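Local coordinates for protein first ORF in transposon ISC1904 (Sulfolobus solfataricus, PDB 3ILX) that probably binds DNA and exchanges its strands during transposon movement, this chain being the resolvase-like domain of a longer protein, at residues L116-F119 and S120-H124; T69-P72 and D73-V76; L20-Q23 and V24-L27. One frame throughout, in Å; residues are numbered along the deposited sequence.

Contact 1: residues L116-F119 and S120-H124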
ATOM      1  N   LEU A 116      -0.531 -13.169   4.238  1.00 27.38           N
ATOM      2  CA  LEU A 116      -0.198 -14.571   3.908  1.00 29.69           C
ATOM      3  C   LEU A 116      -1.364 -15.286   3.251  1.00 30.12           C
ATOM      4  O   LEU A 116      -1.174 -15.970   2.246  1.00 32.58           O
ATOM      5  CB  LEU A 116       0.261 -15.355   5.147  1.00 28.62           C
ATOM      6  CG  LEU A 116       1.653 -14.918   5.634  1.00 30.62           C
ATOM      7  CD1 LEU A 116       1.930 -15.510   7.000  1.00 30.30           C
ATOM      8  CD2 LEU A 116       2.741 -15.288   4.652  1.00 30.35           C
ATOM      9  N   VAL A 117      -2.561 -15.068   3.772  1.00 30.29           N
ATOM     10  CA  VAL A 117      -3.799 -15.607   3.161  1.00 31.14           C
ATOM     11  C   VAL A 117      -4.026 -15.104   1.731  1.00 30.82           C
ATOM     12  O   VAL A 117      -4.433 -15.866   0.831  1.00 29.28           O
ATOM     13  CB  VAL A 117      -5.033 -15.281   4.032  1.00 32.04           C
ATOM     14  CG1 VAL A 117      -6.404 -15.388   3.226  1.00 33.35           C
ATOM     15  CG2 VAL A 117      -5.037 -16.137   5.328  1.00 31.60           C
ATOM     16  N   SER A 118      -3.762 -13.823   1.527  1.00 30.21           N
ATOM     17  CA  SER A 118      -3.883 -13.244   0.215  1.00 30.76           C
ATOM     18  C   SER A 118      -2.908 -13.876  -0.785  1.00 30.49           C
ATOM     19  O   SER A 118      -3.342 -14.273  -1.865  1.00 30.68           O
ATOM     20  CB  SER A 118      -3.686 -11.728   0.241  1.00 29.51           C
ATOM     21  OG  SER A 118      -3.648 -11.283  -1.100  1.00 34.52           O
ATOM     22  N   PHE A 119      -1.622 -13.987  -0.409  1.00 29.29           N
ATOM     23  CA  PHE A 119      -0.629 -14.626  -1.276  1.00 28.51           C
ATOM     24  C   PHE A 119      -0.927 -16.123  -1.530  1.00 29.23           C
ATOM     25  O   PHE A 119      -0.818 -16.598  -2.673  1.00 28.45           O
ATOM     26  CB  PHE A 119       0.772 -14.435  -0.684  1.00 28.97           C
ATOM     27  CG  PHE A 119       1.418 -13.136  -1.079  1.00 27.99           C
ATOM     28  CD1 PHE A 119       2.283 -13.084  -2.173  1.00 27.15           C
ATOM     29  CD2 PHE A 119       1.100 -11.959  -0.413  1.00 30.98           C
ATOM     30  CE1 PHE A 119       2.882 -11.875  -2.564  1.00 30.54           C
ATOM     31  CE2 PHE A 119       1.710 -10.744  -0.773  1.00 33.58           C
ATOM     32  CZ  PHE A 119       2.595 -10.699  -1.869  1.00 31.17           C
ATOM     33  N   SER A 120      -1.348 -16.862  -0.497  1.00 28.38           N
ATOM     34  CA  SER A 120      -1.571 -18.294  -0.690  1.00 29.37           C
ATOM     35  C   SER A 120      -2.703 -18.502  -1.699  1.00 29.12           C
ATOM     36  O   SER A 120      -2.658 -19.416  -2.536  1.00 29.24           O
ATOM     37  CB  SER A 120      -1.822 -19.013   0.653  1.00 28.35           C
ATOM     38  OG  SER A 120      -3.113 -18.729   1.124  1.00 30.69           O
ATOM     39  N   GLY A 121      -3.699 -17.617  -1.652  1.00 29.49           N
ATOM     40  CA  GLY A 121      -4.816 -17.667  -2.608  1.00 28.75           C
ATOM     41  C   GLY A 121      -4.288 -17.541  -4.024  1.00 29.21           C
ATOM     42  O   GLY A 121      -4.657 -18.330  -4.901  1.00 29.07           O
ATOM     43  N   LYS A 122      -3.398 -16.563  -4.247  1.00 28.43           N
ATOM     44  CA  LYS A 122      -2.788 -16.336  -5.558  1.00 27.73           C
ATOM     45  C   LYS A 122      -1.865 -17.487  -5.977  1.00 27.47           C
ATOM     46  O   LYS A 122      -1.857 -17.872  -7.131  1.00 28.09           O
ATOM     47  CB  LYS A 122      -1.993 -15.015  -5.557  1.00 28.19           C
ATOM     48  CG  LYS A 122      -2.854 -13.760  -5.322  1.00 29.82           C
ATOM     49  CD  LYS A 122      -2.039 -12.512  -5.538  1.00 34.16           C
ATOM     50  CE  LYS A 122      -2.474 -11.361  -4.610  1.00 37.37           C
ATOM     51  NZ  LYS A 122      -3.738 -10.700  -5.062  1.00 41.58           N
ATOM     52  N   LEU A 123      -1.064 -18.012  -5.052  1.00 26.51           N
ATOM     53  CA  LEU A 123      -0.183 -19.143  -5.358  1.00 26.48           C
ATOM     54  C   LEU A 123      -0.985 -20.405  -5.763  1.00 26.47           C
ATOM     55  O   LEU A 123      -0.602 -21.118  -6.705  1.00 24.67           O
ATOM     56  CB  LEU A 123       0.753 -19.442  -4.182  1.00 27.26           C
ATOM     57  CG  LEU A 123       1.831 -18.373  -3.902  1.00 25.55           C
ATOM     58  CD1 LEU A 123       2.563 -18.617  -2.537  1.00 26.95           C
ATOM     59  CD2 LEU A 123       2.847 -18.261  -5.068  1.00 26.42           C
ATOM     60  N   HIS A 124      -2.096 -20.650  -5.058  1.00 25.93           N
ATOM     61  CA  HIS A 124      -2.959 -21.754  -5.370  1.00 25.97           C
ATOM     62  C   HIS A 124      -3.530 -21.584  -6.765  1.00 26.91           C
ATOM     63  O   HIS A 124      -3.525 -22.534  -7.553  1.00 28.11           O
ATOM     64  CB  HIS A 124      -4.092 -21.898  -4.362  1.00 25.14           C
ATOM     65  CG  HIS A 124      -5.093 -22.924  -4.772  1.00 25.20           C
ATOM     66  ND1 HIS A 124      -4.755 -24.247  -5.003  1.00 23.11           N
ATOM     67  CD2 HIS A 124      -6.401 -22.807  -5.087  1.00 21.07           C
ATOM     68  CE1 HIS A 124      -5.827 -24.907  -5.405  1.00 24.11           C
ATOM     69  NE2 HIS A 124      -6.839 -24.058  -5.465  1.00 23.25           N
TER

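Contact 2: residues T69-P72 and D73-V76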
ATOM      1  N   THR A  69      -0.976  12.143  13.403  1.00 29.19           N
ATOM      2  CA  THR A  69      -1.205  10.757  13.775  1.00 29.64           C
ATOM      3  C   THR A  69      -0.041  10.345  14.670  1.00 29.71           C
ATOM      4  O   THR A  69       1.011  11.037  14.694  1.00 29.09           O
ATOM      5  CB  THR A  69      -1.494   9.875  12.485  1.00 29.98           C
ATOM      6  OG1 THR A  69      -2.069   8.622  12.861  1.00 33.08           O
ATOM      7  CG2 THR A  69      -0.254   9.676  11.650  1.00 28.77           C
ATOM      8  N   ALA A  70      -0.238   9.297  15.478  1.00 29.27           N
ATOM      9  CA  ALA A  70       0.792   8.883  16.450  1.00 29.77           C
ATOM     10  C   ALA A  70       2.105   8.379  15.813  1.00 28.97           C
ATOM     11  O   ALA A  70       3.218   8.679  16.288  1.00 28.73           O
ATOM     12  CB  ALA A  70       0.215   7.841  17.420  1.00 29.89           C
ATOM     13  N   TYR A  71       1.958   7.588  14.755  1.00 28.90           N
ATOM     14  CA  TYR A  71       3.069   7.109  13.937  1.00 28.72           C
ATOM     15  C   TYR A  71       2.539   6.656  12.563  1.00 28.59           C
ATOM     16  O   TYR A  71       1.301   6.532  12.372  1.00 26.81           O
ATOM     17  CB  TYR A  71       3.897   6.023  14.669  1.00 29.82           C
ATOM     18  CG  TYR A  71       3.064   5.049  15.481  1.00 32.25           C
ATOM     19  CD1 TYR A  71       2.547   3.894  14.881  1.00 35.37           C
ATOM     20  CD2 TYR A  71       2.786   5.275  16.841  1.00 33.00           C
ATOM     21  CE1 TYR A  71       1.795   2.979  15.606  1.00 38.19           C
ATOM     22  CE2 TYR A  71       1.999   4.368  17.570  1.00 35.68           C
ATOM     23  CZ  TYR A  71       1.502   3.226  16.929  1.00 38.51           C
ATOM     24  OH  TYR A  71       0.728   2.283  17.593  1.00 42.89           O
ATOM     25  N   PRO A  72       3.457   6.430  11.594  1.00 28.15           N
ATOM     26  CA  PRO A  72       2.992   6.262  10.207  1.00 28.10           C
ATOM     27  C   PRO A  72       1.984   5.103   9.990  1.00 29.07           C
ATOM     28  O   PRO A  72       0.987   5.285   9.245  1.00 27.98           O
ATOM     29  CB  PRO A  72       4.302   6.046   9.411  1.00 28.29           C
ATOM     30  CG  PRO A  72       5.382   6.819  10.277  1.00 28.14           C
ATOM     31  CD  PRO A  72       4.936   6.494  11.695  1.00 28.63           C
ATOM     32  N   ASP A  73       2.201   3.950  10.651  1.00 29.16           N
ATOM     33  CA  ASP A  73       1.295   2.788  10.417  1.00 28.88           C
ATOM     34  C   ASP A  73      -0.112   2.959  11.007  1.00 28.95           C
ATOM     35  O   ASP A  73      -1.022   2.176  10.699  1.00 28.23           O
ATOM     36  CB  ASP A  73       1.931   1.434  10.778  1.00 28.35           C
ATOM     37  CG  ASP A  73       1.715   1.040  12.227  1.00 31.47           C
ATOM     38  OD1 ASP A  73       1.324   1.908  13.043  1.00 35.14           O
ATOM     39  OD2 ASP A  73       1.956  -0.148  12.559  1.00 33.81           O
ATOM     40  N   ARG A  74      -0.327   4.027  11.779  1.00 28.49           N
ATOM     41  CA  ARG A  74      -1.709   4.391  12.098  1.00 29.02           C
ATOM     42  C   ARG A  74      -2.527   4.659  10.829  1.00 29.10           C
ATOM     43  O   ARG A  74      -3.704   4.255  10.743  1.00 29.81           O
ATOM     44  CB  ARG A  74      -1.777   5.592  13.041  1.00 29.53           C
ATOM     45  CG  ARG A  74      -1.167   5.333  14.459  1.00 26.60           C
ATOM     46  CD  ARG A  74      -1.834   4.106  15.122  1.00 29.94           C
ATOM     47  NE  ARG A  74      -1.175   2.842  14.780  1.00 29.05           N
ATOM     48  CZ  ARG A  74      -1.590   1.639  15.189  1.00 32.00           C
ATOM     49  NH1 ARG A  74      -2.712   1.524  15.920  1.00 28.69           N
ATOM     50  NH2 ARG A  74      -0.887   0.542  14.859  1.00 30.33           N
ATOM     51  N   LEU A  75      -1.923   5.322   9.848  1.00 28.57           N
ATOM     52  CA  LEU A  75      -2.653   5.644   8.600  1.00 28.99           C
ATOM     53  C   LEU A  75      -2.827   4.445   7.699  1.00 28.98           C
ATOM     54  O   LEU A  75      -3.943   4.157   7.254  1.00 31.03           O
ATOM     55  CB  LEU A  75      -2.010   6.822   7.819  1.00 28.11           C
ATOM     56  CG  LEU A  75      -2.474   8.168   8.396  1.00 31.37           C
ATOM     57  CD1 LEU A  75      -1.527   9.339   7.986  1.00 29.61           C
ATOM     58  CD2 LEU A  75      -3.959   8.450   8.044  1.00 28.77           C
ATOM     59  N   VAL A  76      -1.723   3.774   7.384  1.00 28.44           N
ATOM     60  CA  VAL A  76      -1.740   2.617   6.485  1.00 28.26           C
ATOM     61  C   VAL A  76      -0.585   1.700   6.807  1.00 28.03           C
ATOM     62  O   VAL A  76       0.441   2.142   7.371  1.00 28.40           O
ATOM     63  CB  VAL A  76      -1.580   3.004   4.969  1.00 28.39           C
ATOM     64  CG1 VAL A  76      -2.879   3.563   4.394  1.00 29.10           C
ATOM     65  CG2 VAL A  76      -0.418   3.990   4.766  1.00 29.49           C
TER

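Contact 3: residues L20-Q23 and V24-L27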
ATOM      1  N   LEU A  20      -8.136   2.990  22.022  1.00 34.65           N
ATOM      2  CA  LEU A  20      -8.321   4.062  21.075  1.00 33.46           C
ATOM      3  C   LEU A  20      -8.471   5.415  21.786  1.00 32.70           C
ATOM      4  O   LEU A  20      -7.847   6.391  21.379  1.00 31.22           O
ATOM      5  CB  LEU A  20      -9.525   3.770  20.198  1.00 32.68           C
ATOM      6  CG  LEU A  20      -9.920   4.825  19.168  1.00 32.49           C
ATOM      7  CD1 LEU A  20      -8.838   4.942  18.084  1.00 31.82           C
ATOM      8  CD2 LEU A  20     -11.294   4.467  18.570  1.00 29.75           C
ATOM      9  N   ALA A  21      -9.290   5.452  22.842  1.00 32.38           N
ATOM     10  CA  ALA A  21      -9.531   6.675  23.616  1.00 32.31           C
ATOM     11  C   ALA A  21      -8.219   7.256  24.128  1.00 32.48           C
ATOM     12  O   ALA A  21      -8.016   8.466  24.087  1.00 32.45           O
ATOM     13  CB  ALA A  21     -10.516   6.437  24.777  1.00 32.23           C
ATOM     14  N   ASN A  22      -7.318   6.388  24.576  1.00 32.60           N
ATOM     15  CA  ASN A  22      -6.002   6.842  25.027  1.00 32.34           C
ATOM     16  C   ASN A  22      -5.098   7.354  23.899  1.00 31.66           C
ATOM     17  O   ASN A  22      -4.260   8.233  24.103  1.00 31.21           O
ATOM     18  CB  ASN A  22      -5.320   5.746  25.836  1.00 32.73           C
ATOM     19  CG  ASN A  22      -5.938   5.583  27.221  1.00 33.47           C
ATOM     20  OD1 ASN A  22      -6.332   6.570  27.864  1.00 35.99           O
ATOM     21  ND2 ASN A  22      -6.019   4.343  27.688  1.00 32.56           N
ATOM     22  N   GLN A  23      -5.283   6.825  22.700  1.00 30.82           N
ATOM     23  CA  GLN A  23      -4.524   7.333  21.555  1.00 30.33           C
ATOM     24  C   GLN A  23      -5.017   8.745  21.199  1.00 29.35           C
ATOM     25  O   GLN A  23      -4.228   9.659  20.921  1.00 29.15           O
ATOM     26  CB  GLN A  23      -4.666   6.376  20.348  1.00 30.46           C
ATOM     27  CG  GLN A  23      -3.779   6.668  19.154  1.00 30.11           C
ATOM     28  CD  GLN A  23      -3.967   5.631  18.025  1.00 31.07           C
ATOM     29  OE1 GLN A  23      -4.086   5.999  16.860  1.00 28.20           O
ATOM     30  NE2 GLN A  23      -4.026   4.347  18.384  1.00 29.03           N
ATOM     31  N   VAL A  24      -6.332   8.903  21.181  1.00 28.78           N
ATOM     32  CA  VAL A  24      -6.924  10.199  20.917  1.00 28.66           C
ATOM     33  C   VAL A  24      -6.426  11.241  21.943  1.00 29.61           C
ATOM     34  O   VAL A  24      -5.991  12.345  21.590  1.00 29.95           O
ATOM     35  CB  VAL A  24      -8.449  10.077  20.905  1.00 28.21           C
ATOM     36  CG1 VAL A  24      -9.115  11.445  20.953  1.00 27.48           C
ATOM     37  CG2 VAL A  24      -8.887   9.274  19.656  1.00 27.39           C
ATOM     38  N   LYS A  25      -6.454  10.859  23.209  1.00 30.01           N
ATOM     39  CA  LYS A  25      -6.064  11.737  24.288  1.00 31.56           C
ATOM     40  C   LYS A  25      -4.603  12.102  24.159  1.00 31.31           C
ATOM     41  O   LYS A  25      -4.221  13.251  24.401  1.00 31.54           O
ATOM     42  CB  LYS A  25      -6.328  11.038  25.615  1.00 32.14           C
ATOM     43  CG  LYS A  25      -6.360  11.953  26.828  1.00 35.87           C
ATOM     44  CD  LYS A  25      -6.932  11.230  28.059  1.00 39.48           C
ATOM     45  CE  LYS A  25      -6.117   9.980  28.407  1.00 42.15           C
ATOM     46  NZ  LYS A  25      -4.930  10.340  29.254  1.00 43.80           N
ATOM     47  N   TYR A  26      -3.781  11.140  23.753  1.00 31.50           N
ATOM     48  CA  TYR A  26      -2.369  11.437  23.579  1.00 32.12           C
ATOM     49  C   TYR A  26      -2.175  12.496  22.482  1.00 31.64           C
ATOM     50  O   TYR A  26      -1.409  13.454  22.653  1.00 30.66           O
ATOM     51  CB  TYR A  26      -1.571  10.172  23.279  1.00 33.28           C
ATOM     52  CG  TYR A  26      -0.180  10.459  22.742  1.00 35.69           C
ATOM     53  CD1 TYR A  26       0.781  11.125  23.524  1.00 37.72           C
ATOM     54  CD2 TYR A  26       0.164  10.086  21.453  1.00 37.70           C
ATOM     55  CE1 TYR A  26       2.057  11.402  23.011  1.00 39.48           C
ATOM     56  CE2 TYR A  26       1.437  10.344  20.945  1.00 40.30           C
ATOM     57  CZ  TYR A  26       2.369  10.997  21.722  1.00 40.37           C
ATOM     58  OH  TYR A  26       3.611  11.243  21.178  1.00 43.74           O
ATOM     59  N   LEU A  27      -2.911  12.317  21.380  1.00 30.96           N
ATOM     60  CA  LEU A  27      -2.869  13.216  20.231  1.00 30.30           C
ATOM     61  C   LEU A  27      -3.262  14.622  20.629  1.00 30.54           C
ATOM     62  O   LEU A  27      -2.581  15.596  20.282  1.00 30.03           O
ATOM     63  CB  LEU A  27      -3.792  12.711  19.103  1.00 29.71           C
ATOM     64  CG  LEU A  27      -3.321  11.478  18.324  1.00 29.55           C
ATOM     65  CD1 LEU A  27      -4.321  11.138  17.245  1.00 30.13           C
ATOM     66  CD2 LEU A  27      -1.944  11.693  17.683  1.00 29.09           C
TER

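Contact 1: residues L116-F119 and S120-H124
Phe-119 O receives the N-H of Leu-123, with 2.8 Å between Phe-119 O and Leu-123 N. The bond is short and nearly straight, with an N-H...O angle of 165°. It belongs to the regular alpha-helical spacing of helix 105-125, which packs against helix 131-142 and against the second subunit. The same spacing joins Ser-120 N to Leu-116 O at 2.9 Å and Gly-121 N to Val-117 O at 3.1 Å. The bond from Lys-122 N to Ser-118 O is weak, at 3.3 Å.

The side chains settle onto different faces of this backbone. Ser-120 carries OG between its backbone N and carbonyl carbon (chi1 75°). This turns Ser-120 OG back to 3.2 Å from Val-117 O, with Leu-116 O also near, and its proton is not settled on either. Ser-120 also touches Val-134 of helix 131-142, as does Leu-123. Phe-119 and Leu-116 both pack on Leu-112 of the second subunit, and Lys-122 and Leu-123 both pack on Leu-108 of that subunit. Lys-122 bends at chi3 and chi4 and folds back along the helix toward Ser-118. Its aliphatic chain passes the backbone there, with Lys-122 CG 3.5 Å from Ser-118 O. Farther out, Lys-122 CE lies 3.7 Å from Ser-118 OG.

Contact 2: residues T69-P72 and D73-V76
The side chains of Tyr-71 and Arg-74 run alongside each other in the same direction, and their packing is the main side-chain contact of this turn. Arg-74 CG sits over one face of the Tyr-71 ring, 4.0 Å from its centroid and 15° off the normal, a CH-pi contact. The arginine bends at chi2 and chi3, which carries its far end along the phenol. Tyr-71 OH then stands over the centre of the Arg-74 guanidinium, 3.3 Å above its plane. Ring and guanidinium planes are 52° apart, so this is no parallel stack.

Apolar packing continues behind. Thr-69 CG2 meets Leu-75 CD1 at 3.9 Å, and Ala-70 CB meets Arg-74 CG at 4.1 Å. Thr-69 OG1 backs onto Arg-74 CB, but its hydrogen bond is with Tyr-8 O.

Two backbone bonds close the turn. Arg-74 N reaches Tyr-71 O at 3.0 Å, and Leu-75 N reaches Pro-72 O, also at 3.0 Å. Their i to i+3 spacing is that of a short 3-10-like winding.

Charged groups gather at the end of Arg-74. Its NH2 pairs with Glu-107, and NH1 bonds Arg-10 O. A salt bridge to Asp-73 OD1 is modelled too, though the place of that oxygen is doubtful. Asp-73 OD2 is hydrogen-bonded to Thr-103 OG1 and forms a salt bridge with Arg-77 NH1. With an alanine at Arg-74, Glu-107 would probably lose this partner and the Tyr-71 ring the arginine over one face.

The segment leads from strand 64-69 into the short helix 72-75. The run Asp-73, Arg-74 and Arg-77 is consistent with the Asp-Arg-x-x-Arg motif, which in serine recombinases of the resolvase family contributes to the active site.

Contact 3: residues L20-Q23 and V24-L27
Val-24 N donates to Leu-20 O at 2.9 Å, with an N-H...O angle of 167°. This is one of four successive i to i+4 bonds between 20-23 and 24-27, in helix 19-30. The helix joins the neighbouring parallel strands 4-11 and 36-41 in a beta-alpha-beta crossover and rests on the sheet. Val-24 CG2 lies 3.5 Å from Leu-20 O. The valine side chain packs on Ala-9, Val-37 and Thr-39 of the two strands. Leu-20 reaches the same strands through Val-11 and Thr-39.

Lys-25 comes next, on the exposed side. Lys-25 N bonds Ala-21 O at 3.0 Å. The chain is extended at first and bends at chi3 and chi4, which lays its outer part alongside the Asn-22 side chain. Lys-25 CE comes to 3.5 Å from Asn-22 OD1. This is a van der Waals approach of a methylene to an amide oxygen.

Tyr-26 N bonds Asn-22 O at 3.0 Å. Its CB stays close to the helix, and the ring swings off from residues 20-23. Gln-23 O lies near the plane of the ring, at its edge. The Tyr-26 side chain also touches Leu-97.

Leu-27 turns to the buried side, where it too meets Leu-97. Gln-23, one turn back, stretches its chain toward strand 4-11, where OE1 accepts the N-H of Arg-10. Leu-27 N bonds Gln-23 O at 3.0 Å. With chi1 -73°, Leu-27 CG lies beside its own backbone N and hangs close over that same oxygen, 3.3 Å from Gln-23 O.

Overall arrangement
Contact 2 is the most buried of the three and lies near the chain's centre, at the end of strand 64-69. Contact 3 is a surface contact on helix 19-30, while contact 1 is partly buried on helix 105-125, which meets the second subunit. Contacts 1 and 3 share regular helix bonding with little side-chain polarity across them. Contact 2 instead has a tight turn, an aromatic-arginine pair and a network of charges. Contacts 2 and 3 touch: Leu-27 CD2 packs 3.7 Å from Ala-70 N, and Gln-23 OE1 lies 3.4 Å from Arg-74 CD. Contact 1 stands apart, its centre about 35 Å from that of contact 3.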